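Local structure of penicillin-binding protein PbpB (6KGU) at residues A[225-233]-A[402-413]; A[269-277]-A[394-402]. The protein synthesises cross-linked peptidoglycan for the mycobacterial cell wall and is inactivated by beta-lactam antibiotics such as aztreonam. All blocks are in the same frame, centred on the assembly; numbering follows the deposited sequence.

Contact 1: A[225-233]-A[402-413]; sequences VLDAKTGEV and NDGVRVPPRIIK
From Gly231 to Val233 the backbone runs beside Pro409 to Ile411, pinned where Val233 N donates to Arg410 O (3.0 Å, N-H...O angle 162°). The first segment holds the end of strand 220-227 and the turn leading into strand 233-238 of the transpeptidase domain; the second leaves helix 390-401 through a type I' turn and runs on to strand 412-416. Beside that bond Val233 turns both methyl branches toward the 402-413 segment: CG1, anti to the backbone N (chi1 175°), meets Ile411 CD1 at 3.8 Å, while CG2 approaches Pro409 CB. Leu226 CD2 reaches the same CB obliquely, 4.0 Å away. One water donates to both Thr230 O and Pro408 O, joining two carbonyls that could not bond directly. Near the helix end, Asn402 packs its CB on Ala228 O and its OD1 against Lys229 CA, and ND2 donates to Val405 O (2.9 Å) within its own turn, which fixes the amide's rotation. At the far end Lys413 NZ meets Glu232 OE2 on the syn lone pair at 2.9 Å; Glu232 OE1 forms a second salt bridge with Arg24. Two cations thus share one carboxylate, probably favouring its ionised form, and this cluster ties the turn to the N-terminal part of the chain.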
loop_
_atom_site.group_PDB
_atom_site.type_symbol
_atom_site.label_atom_id
_atom_site.label_comp_id
_atom_site.label_asym_id
_atom_site.label_seq_id
_atom_site.Cartn_x
_atom_site.Cartn_y
_atom_site.Cartn_z
ATOM N N VAL A 225 -5.370 1.893 -2.102
ATOM C CA VAL A 225 -5.731 3.296 -1.960
ATOM C C VAL A 225 -6.317 3.484 -0.567
ATOM O O VAL A 225 -7.324 2.856 -0.224
ATOM C CB VAL A 225 -6.733 3.754 -3.030
ATOM C CG1 VAL A 225 -7.088 5.235 -2.794
ATOM C CG2 VAL A 225 -6.160 3.538 -4.459
ATOM N N LEU A 226 -5.707 4.363 0.218
ATOM C CA LEU A 226 -6.214 4.696 1.536
ATOM C C LEU A 226 -6.767 6.112 1.564
ATOM O O LEU A 226 -6.246 7.013 0.904
ATOM C CB LEU A 226 -5.118 4.579 2.600
ATOM C CG LEU A 226 -4.420 3.234 2.816
ATOM C CD1 LEU A 226 -3.401 3.362 3.964
ATOM C CD2 LEU A 226 -5.432 2.137 3.107
ATOM N N ASP A 227 -7.819 6.304 2.354
ATOM C CA ASP A 227 -8.205 7.654 2.722
ATOM C C ASP A 227 -7.107 8.273 3.576
ATOM O O ASP A 227 -6.689 7.689 4.581
ATOM C CB ASP A 227 -9.533 7.663 3.487
ATOM C CG ASP A 227 -9.888 9.054 3.974
ATOM O OD1 ASP A 227 -10.432 9.831 3.185
ATOM O OD2 ASP A 227 -9.562 9.391 5.132
ATOM N N ALA A 228 -6.646 9.461 3.174
ATOM C CA ALA A 228 -5.481 10.067 3.811
ATOM C C ALA A 228 -5.703 10.307 5.296
ATOM O O ALA A 228 -4.815 10.036 6.110
ATOM C CB ALA A 228 -5.125 11.382 3.116
ATOM N N LYS A 229 -6.877 10.820 5.675
ATOM C CA LYS A 229 -7.079 11.241 7.061
ATOM C C LYS A 229 -7.416 10.070 7.980
ATOM O O LYS A 229 -6.901 9.995 9.102
ATOM C CB LYS A 229 -8.185 12.295 7.129
ATOM C CG LYS A 229 -7.757 13.727 6.727
ATOM C CD LYS A 229 -8.990 14.649 6.587
ATOM C CE LYS A 229 -8.627 16.137 6.471
ATOM N NZ LYS A 229 -8.089 16.669 7.765
ATOM N N THR A 230 -8.278 9.156 7.529
ATOM C CA THR A 230 -8.769 8.050 8.352
ATOM C C THR A 230 -8.022 6.742 8.139
ATOM O O THR A 230 -8.173 5.826 8.962
ATOM C CB THR A 230 -10.249 7.776 8.057
ATOM O OG1 THR A 230 -10.378 7.256 6.723
ATOM C CG2 THR A 230 -11.072 9.049 8.176
ATOM N N GLY A 231 -7.261 6.607 7.044
ATOM C CA GLY A 231 -6.631 5.332 6.739
ATOM C C GLY A 231 -7.587 4.229 6.355
ATOM O O GLY A 231 -7.180 3.066 6.282
ATOM N N GLU A 232 -8.846 4.550 6.082
ATOM C CA GLU A 232 -9.758 3.524 5.613
ATOM C C GLU A 232 -9.312 3.040 4.241
ATOM O O GLU A 232 -8.758 3.800 3.441
ATOM C CB GLU A 232 -11.194 4.051 5.570
ATOM C CG GLU A 232 -11.800 4.304 6.951
ATOM C CD GLU A 232 -13.279 4.672 6.907
ATOM O OE1 GLU A 232 -13.741 5.252 5.895
ATOM O OE2 GLU A 232 -13.983 4.375 7.897
ATOM N N VAL A 233 -9.529 1.753 3.990
ATOM C CA VAL A 233 -9.151 1.128 2.725
ATOM C C VAL A 233 -10.246 1.394 1.697
ATOM O O VAL A 233 -11.334 0.812 1.772
ATOM C CB VAL A 233 -8.917 -0.373 2.894
ATOM C CG1 VAL A 233 -8.641 -1.010 1.530
ATOM C CG2 VAL A 233 -7.759 -0.621 3.893
ATOM N N ASN A 402 -1.408 12.390 6.866
ATOM C CA ASN A 402 -2.302 12.845 7.930
ATOM C C ASN A 402 -1.556 13.676 8.968
ATOM O O ASN A 402 -1.759 13.516 10.179
ATOM C CB ASN A 402 -2.992 11.636 8.565
ATOM C CG ASN A 402 -4.108 12.025 9.516
ATOM O OD1 ASN A 402 -4.900 12.939 9.242
ATOM N ND2 ASN A 402 -4.174 11.330 10.649
ATOM N N ASP A 403 -0.651 14.549 8.499
ATOM C CA ASP A 403 0.012 15.533 9.352
ATOM C C ASP A 403 0.769 14.860 10.486
ATOM O O ASP A 403 0.835 15.377 11.602
ATOM C CB ASP A 403 -0.987 16.565 9.895
ATOM C CG ASP A 403 -1.178 17.745 8.930
ATOM O OD1 ASP A 403 -0.405 17.831 7.949
ATOM O OD2 ASP A 403 -2.084 18.574 9.150
ATOM N N GLY A 404 1.347 13.693 10.192
ATOM C CA GLY A 404 2.217 13.000 11.121
ATOM C C GLY A 404 1.540 11.957 11.984
ATOM O O GLY A 404 2.225 11.284 12.760
ATOM N N VAL A 405 0.224 11.797 11.886
ATOM C CA VAL A 405 -0.505 10.876 12.753
ATOM C C VAL A 405 -0.899 9.650 11.938
ATOM O O VAL A 405 -1.766 9.722 11.059
ATOM C CB VAL A 405 -1.730 11.537 13.392
ATOM C CG1 VAL A 405 -2.493 10.513 14.190
ATOM C CG2 VAL A 405 -1.289 12.706 14.274
ATOM N N ARG A 406 -0.277 8.518 12.249
ATOM C CA ARG A 406 -0.599 7.273 11.574
ATOM C C ARG A 406 -1.895 6.714 12.130
ATOM O O ARG A 406 -2.070 6.630 13.351
ATOM C CB ARG A 406 0.528 6.266 11.757
ATOM C CG ARG A 406 0.380 5.002 10.901
ATOM C CD ARG A 406 1.687 4.239 10.865
ATOM N NE ARG A 406 2.095 3.700 12.162
ATOM C CZ ARG A 406 1.607 2.586 12.711
ATOM N NH1 ARG A 406 0.669 1.880 12.092
ATOM N NH2 ARG A 406 2.068 2.169 13.882
ATOM N N VAL A 407 -2.810 6.354 11.238
ATOM C CA VAL A 407 -4.061 5.716 11.628
ATOM C C VAL A 407 -4.070 4.335 10.977
ATOM O O VAL A 407 -4.193 4.228 9.747
ATOM C CB VAL A 407 -5.284 6.558 11.219
ATOM C CG1 VAL A 407 -6.594 5.889 11.691
ATOM C CG2 VAL A 407 -5.182 7.988 11.790
ATOM N N PRO A 408 -3.935 3.262 11.754
ATOM C CA PRO A 408 -3.890 1.913 11.176
ATOM C C PRO A 408 -5.074 1.673 10.254
ATOM O O PRO A 408 -6.221 1.996 10.595
ATOM C CB PRO A 408 -3.945 1.007 12.412
ATOM C CG PRO A 408 -3.311 1.851 13.502
ATOM C CD PRO A 408 -3.840 3.241 13.222
ATOM N N PRO A 409 -4.829 1.157 9.053
ATOM C CA PRO A 409 -5.912 1.013 8.077
ATOM C C PRO A 409 -6.937 -0.011 8.521
ATOM O O PRO A 409 -6.617 -0.988 9.198
ATOM C CB PRO A 409 -5.185 0.555 6.802
ATOM C CG PRO A 409 -3.911 -0.026 7.283
ATOM C CD PRO A 409 -3.530 0.723 8.518
ATOM N N ARG A 410 -8.184 0.217 8.107
ATOM C CA ARG A 410 -9.293 -0.672 8.412
ATOM C C ARG A 410 -10.132 -0.830 7.157
ATOM O O ARG A 410 -10.284 0.119 6.378
ATOM C CB ARG A 410 -10.182 -0.108 9.559
ATOM C CG ARG A 410 -9.491 0.003 10.919
ATOM C CD ARG A 410 -9.250 -1.381 11.474
ATOM N NE ARG A 410 -8.660 -1.398 12.812
ATOM C CZ ARG A 410 -7.365 -1.519 13.073
ATOM N NH1 ARG A 410 -6.479 -1.616 12.078
ATOM N NH2 ARG A 410 -6.941 -1.556 14.341
ATOM N N ILE A 411 -10.698 -2.018 6.979
ATOM C CA ILE A 411 -11.535 -2.290 5.822
ATOM C C ILE A 411 -12.980 -2.588 6.201
ATOM O O ILE A 411 -13.851 -2.553 5.313
ATOM C CB ILE A 411 -10.955 -3.435 4.961
ATOM C CG1 ILE A 411 -11.583 -3.413 3.546
ATOM C CG2 ILE A 411 -11.199 -4.779 5.624
ATOM C CD1 ILE A 411 -10.697 -4.019 2.467
ATOM N N ILE A 412 -13.259 -2.876 7.467
ATOM C CA ILE A 412 -14.624 -3.035 7.958
ATOM C C ILE A 412 -15.077 -1.676 8.471
ATOM O O ILE A 412 -14.509 -1.156 9.434
ATOM C CB ILE A 412 -14.722 -4.083 9.071
ATOM C CG1 ILE A 412 -13.924 -5.341 8.733
ATOM C CG2 ILE A 412 -16.193 -4.413 9.317
ATOM C CD1 ILE A 412 -14.425 -6.059 7.522
ATOM N N LYS A 413 -16.099 -1.098 7.831
ATOM C CA LYS A 413 -16.612 0.187 8.307
ATOM C C LYS A 413 -17.667 0.011 9.397
ATOM O O LYS A 413 -17.687 0.773 10.372
ATOM C CB LYS A 413 -17.197 0.996 7.145
ATOM C CG LYS A 413 -17.437 2.464 7.513
ATOM C CD LYS A 413 -17.456 3.366 6.297
ATOM C CE LYS A 413 -17.665 4.834 6.687
ATOM N NZ LYS A 413 -16.665 5.314 7.677
HETATM O O HOH W 1 -8.316 3.175 9.437
#

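Contact 2: A[269-277]-A[394-402]; sequences SVNKIVAAS and TGMYQAIAN. With AZR (2-({[(1Z)-1-(2-amino-1,3-thiazol-4-yl)-2-oxo-2-{[(2S,3S)-1-oxo-3-(sulfoamino)butan-2-yl]amino}ethylidene]amino}oxy)-2-methylpropanoic acid), chain B.
A methyl group sits almost exactly over the centre of an aromatic ring: Ile273 CD1 lies 3.4 Å from the centroid of Tyr397, only 2° off the ring normal, a CH-pi contact. It joins the helical segment that carries Ser269 and Lys272, consistent with the SxxK motif of penicillin-binding transpeptidases, to helix 390-401; the axes of 272-277 and 394-401 lie 28° from parallel. Ile273 reaches the ring because CG1 stands anti to the backbone N (chi1 -170°) and the chain stays extended to CD1, which also touches Ile400 CG1 at 3.6 Å. Its other branch, CG2, meets Met396 CE, the two side chains running antiparallel past one another. Met396 SD packs on Val274 CG2, while CE comes close to Asn271 OD1, a buried oxygen without a hydrogen-bond partner; the amide nitrogen of Asn271 is held by Leu380 O. At the ring edge Tyr397 OH donates to Val270 O (2.7 Å), in the carbonyl plane and on a lone pair, gripping the backbone one residue after the acylated serine. Ser269 OG is covalently joined to C20 of opened aztreonam, as expected of the acyl-ester nucleophile, and Ser269 N donates to the ligand's O9 at 2.7 Å.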
loop_
_atom_site.group_PDB
_atom_site.type_symbol
_atom_site.label_atom_id
_atom_site.label_comp_id
_atom_site.label_asym_id
_atom_site.label_seq_id
_atom_site.Cartn_x
_atom_site.Cartn_y
_atom_site.Cartn_z
ATOM N N SER A 269 13.853 1.611 -1.982
ATOM C CA SER A 269 13.893 3.057 -1.736
ATOM C C SER A 269 12.579 3.667 -1.247
ATOM O O SER A 269 12.593 4.818 -0.772
ATOM C CB SER A 269 14.329 3.797 -3.003
ATOM O OG SER A 269 15.711 3.568 -3.257
ATOM N N VAL A 270 11.438 2.972 -1.363
ATOM C CA VAL A 270 10.236 3.566 -0.782
ATOM C C VAL A 270 10.385 3.679 0.720
ATOM O O VAL A 270 9.732 4.519 1.345
ATOM C CB VAL A 270 8.935 2.808 -1.122
ATOM C CG1 VAL A 270 8.545 3.069 -2.559
ATOM C CG2 VAL A 270 9.051 1.297 -0.801
ATOM N N ASN A 271 11.268 2.877 1.314
ATOM C CA ASN A 271 11.516 2.991 2.742
ATOM C C ASN A 271 12.207 4.294 3.129
ATOM O O ASN A 271 12.288 4.590 4.327
ATOM C CB ASN A 271 12.354 1.801 3.236
ATOM C CG ASN A 271 12.133 1.538 4.706
ATOM O OD1 ASN A 271 10.992 1.470 5.151
ATOM N ND2 ASN A 271 13.212 1.440 5.478
ATOM N N LYS A 272 12.715 5.067 2.164
ATOM C CA LYS A 272 13.467 6.262 2.510
ATOM C C LYS A 272 12.601 7.309 3.193
ATOM O O LYS A 272 13.137 8.222 3.828
ATOM C CB LYS A 272 14.145 6.845 1.265
ATOM C CG LYS A 272 15.305 5.956 0.751
ATOM C CD LYS A 272 16.033 6.584 -0.433
ATOM C CE LYS A 272 17.071 5.636 -1.034
ATOM N NZ LYS A 272 17.757 6.251 -2.229
ATOM N N ILE A 273 11.276 7.177 3.111
ATOM C CA ILE A 273 10.399 8.046 3.892
ATOM C C ILE A 273 10.783 8.041 5.372
ATOM O O ILE A 273 10.666 9.068 6.055
ATOM C CB ILE A 273 8.926 7.640 3.682
ATOM C CG1 ILE A 273 7.999 8.685 4.302
ATOM C CG2 ILE A 273 8.650 6.232 4.263
ATOM C CD1 ILE A 273 6.529 8.378 4.107
ATOM N N VAL A 274 11.284 6.912 5.887
ATOM C CA VAL A 274 11.622 6.858 7.309
ATOM C C VAL A 274 12.825 7.745 7.609
ATOM O O VAL A 274 12.788 8.559 8.540
ATOM C CB VAL A 274 11.849 5.409 7.769
ATOM C CG1 VAL A 274 12.191 5.373 9.238
ATOM C CG2 VAL A 274 10.569 4.564 7.511
ATOM N N ALA A 275 13.908 7.601 6.829
ATOM C CA ALA A 275 15.071 8.469 7.014
ATOM C C ALA A 275 14.704 9.934 6.830
ATOM O O ALA A 275 15.183 10.802 7.576
ATOM C CB ALA A 275 16.190 8.083 6.043
ATOM N N ALA A 276 13.892 10.239 5.809
ATOM C CA ALA A 276 13.524 11.627 5.551
ATOM C C ALA A 276 12.783 12.222 6.734
ATOM O O ALA A 276 13.059 13.355 7.143
ATOM C CB ALA A 276 12.657 11.726 4.294
ATOM N N SER A 277 11.825 11.465 7.280
ATOM C CA SER A 277 11.025 11.917 8.409
ATOM C C SER A 277 11.877 12.061 9.658
ATOM O O SER A 277 11.736 13.030 10.410
ATOM C CB SER A 277 9.887 10.920 8.660
ATOM O OG SER A 277 9.042 10.820 7.525
ATOM N N THR A 394 1.940 1.455 2.253
ATOM C CA THR A 394 0.963 2.518 2.060
ATOM C C THR A 394 0.600 3.190 3.382
ATOM O O THR A 394 0.371 4.402 3.427
ATOM C CB THR A 394 -0.275 1.942 1.370
ATOM O OG1 THR A 394 0.141 1.215 0.208
ATOM C CG2 THR A 394 -1.213 3.036 0.940
ATOM N N GLY A 395 0.544 2.418 4.469
ATOM C CA GLY A 395 0.203 2.999 5.759
ATOM C C GLY A 395 1.259 3.967 6.262
ATOM O O GLY A 395 0.932 4.947 6.944
ATOM N N MET A 396 2.529 3.726 5.912
ATOM C CA MET A 396 3.602 4.663 6.244
ATOM C C MET A 396 3.338 6.030 5.648
ATOM O O MET A 396 3.511 7.058 6.314
ATOM C CB MET A 396 4.947 4.146 5.729
ATOM C CG MET A 396 5.562 3.045 6.550
ATOM S SD MET A 396 7.357 3.125 6.485
ATOM C CE MET A 396 7.715 2.622 4.802
ATOM N N TYR A 397 2.969 6.063 4.366
ATOM C CA TYR A 397 2.744 7.339 3.700
ATOM C C TYR A 397 1.452 7.984 4.188
ATOM O O TYR A 397 1.322 9.214 4.161
ATOM C CB TYR A 397 2.759 7.133 2.177
ATOM C CG TYR A 397 4.177 6.959 1.670
ATOM C CD1 TYR A 397 4.909 5.815 1.980
ATOM C CD2 TYR A 397 4.805 7.958 0.918
ATOM C CE1 TYR A 397 6.235 5.652 1.541
ATOM C CE2 TYR A 397 6.122 7.812 0.486
ATOM C CZ TYR A 397 6.830 6.655 0.805
ATOM O OH TYR A 397 8.130 6.485 0.377
ATOM N N GLN A 398 0.513 7.171 4.682
ATOM C CA GLN A 398 -0.693 7.721 5.299
ATOM C C GLN A 398 -0.355 8.548 6.533
ATOM O O GLN A 398 -0.992 9.582 6.792
ATOM C CB GLN A 398 -1.663 6.590 5.656
ATOM C CG GLN A 398 -2.985 7.082 6.231
ATOM C CD GLN A 398 -2.898 7.357 7.702
ATOM O OE1 GLN A 398 -2.054 6.788 8.403
ATOM N NE2 GLN A 398 -3.747 8.252 8.182
ATOM N N ALA A 399 0.636 8.102 7.318
ATOM C CA ALA A 399 1.039 8.856 8.504
ATOM C C ALA A 399 1.481 10.261 8.124
ATOM O O ALA A 399 1.126 11.248 8.784
ATOM C CB ALA A 399 2.181 8.133 9.231
ATOM N N ILE A 400 2.284 10.358 7.063
ATOM C CA ILE A 400 2.793 11.642 6.606
ATOM C C ILE A 400 1.680 12.453 5.958
ATOM O O ILE A 400 1.615 13.679 6.101
ATOM C CB ILE A 400 3.968 11.385 5.640
ATOM C CG1 ILE A 400 5.172 10.832 6.416
ATOM C CG2 ILE A 400 4.310 12.640 4.833
ATOM C CD1 ILE A 400 5.692 11.801 7.498
ATOM N N ALA A 401 0.788 11.778 5.229
ATOM C CA ALA A 401 -0.368 12.456 4.651
ATOM C C ALA A 401 -1.247 13.081 5.739
ATOM O O ALA A 401 -1.777 14.182 5.565
ATOM C CB ALA A 401 -1.184 11.461 3.828
ATOM N N ASN A 402 -1.408 12.390 6.866
ATOM C CA ASN A 402 -2.302 12.845 7.930
ATOM C C ASN A 402 -1.556 13.676 8.968
ATOM O O ASN A 402 -1.759 13.516 10.179
ATOM C CB ASN A 402 -2.992 11.636 8.565
ATOM C CG ASN A 402 -4.108 12.025 9.516
ATOM O OD1 ASN A 402 -4.900 12.939 9.242
ATOM N ND2 ASN A 402 -4.174 11.330 10.649
HETATM C C7 AZR B . 18.126 3.318 -7.169
HETATM S S8 AZR B . 17.302 -2.882 -1.447
HETATM O O9 AZR B . 14.917 1.741 -4.457
HETATM O O10 AZR B . 19.550 0.916 -4.199
HETATM O O11 AZR B . 19.312 -0.733 -6.871
HETATM N N12 AZR B . 16.012 4.149 -6.184
HETATM N N13 AZR B . 17.469 0.901 -5.129
HETATM N N14 AZR B . 18.952 -1.721 -5.907
HETATM N N15 AZR B . 17.943 -3.410 -3.899
HETATM N N16 AZR B . 17.168 -5.269 -2.684
HETATM S S17 AZR B . 14.853 4.495 -7.226
HETATM C C18 AZR B . 16.883 2.975 -6.368
HETATM C C19 AZR B . 17.193 2.329 -5.007
HETATM C C20 AZR B . 15.875 2.424 -4.196
HETATM C C21 AZR B . 18.584 0.309 -4.660
HETATM C C22 AZR B . 18.591 -1.172 -4.809
HETATM C C23 AZR B . 19.667 -1.279 -8.122
HETATM C C24 AZR B . 18.138 -2.049 -3.699
HETATM C C25 AZR B . 17.853 -1.591 -2.452
HETATM C C26 AZR B . 17.494 -3.975 -2.798
HETATM C C27 AZR B . 18.387 -1.830 -8.723
HETATM C C28 AZR B . 20.277 -0.209 -9.009
HETATM C C29 AZR B . 20.681 -2.395 -7.879
HETATM O O30 AZR B . 21.324 -2.504 -6.857
HETATM O O31 AZR B . 20.815 -3.185 -8.898
HETATM O O32 AZR B . 15.454 4.974 -8.416
HETATM O O33 AZR B . 14.098 5.722 -6.633
HETATM O O34 AZR B . 13.938 3.413 -7.239
#

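How the contacts relate
From the N terminus, the chain first passes through the turn 225-233, then the acylated segment 269-277, and returns along 394-402 and 402-413. Contact 1 therefore closes the longer loop, and contact 2 is nested inside it, closing a shorter one; Asn402 belongs to both. Helix 390-401 is the common element: one side packs on the active-site helix 272-281, while the chain leaving its C-terminal end runs beside the turn at the edge of the antiparallel sheet. Gln398 bridges the two contacts, its NE2 probably donating to Ala228 O and its OE1 probably accepting from Val407 N. Through this helix, the sheet's edge turn is connected with the segment bearing the drug.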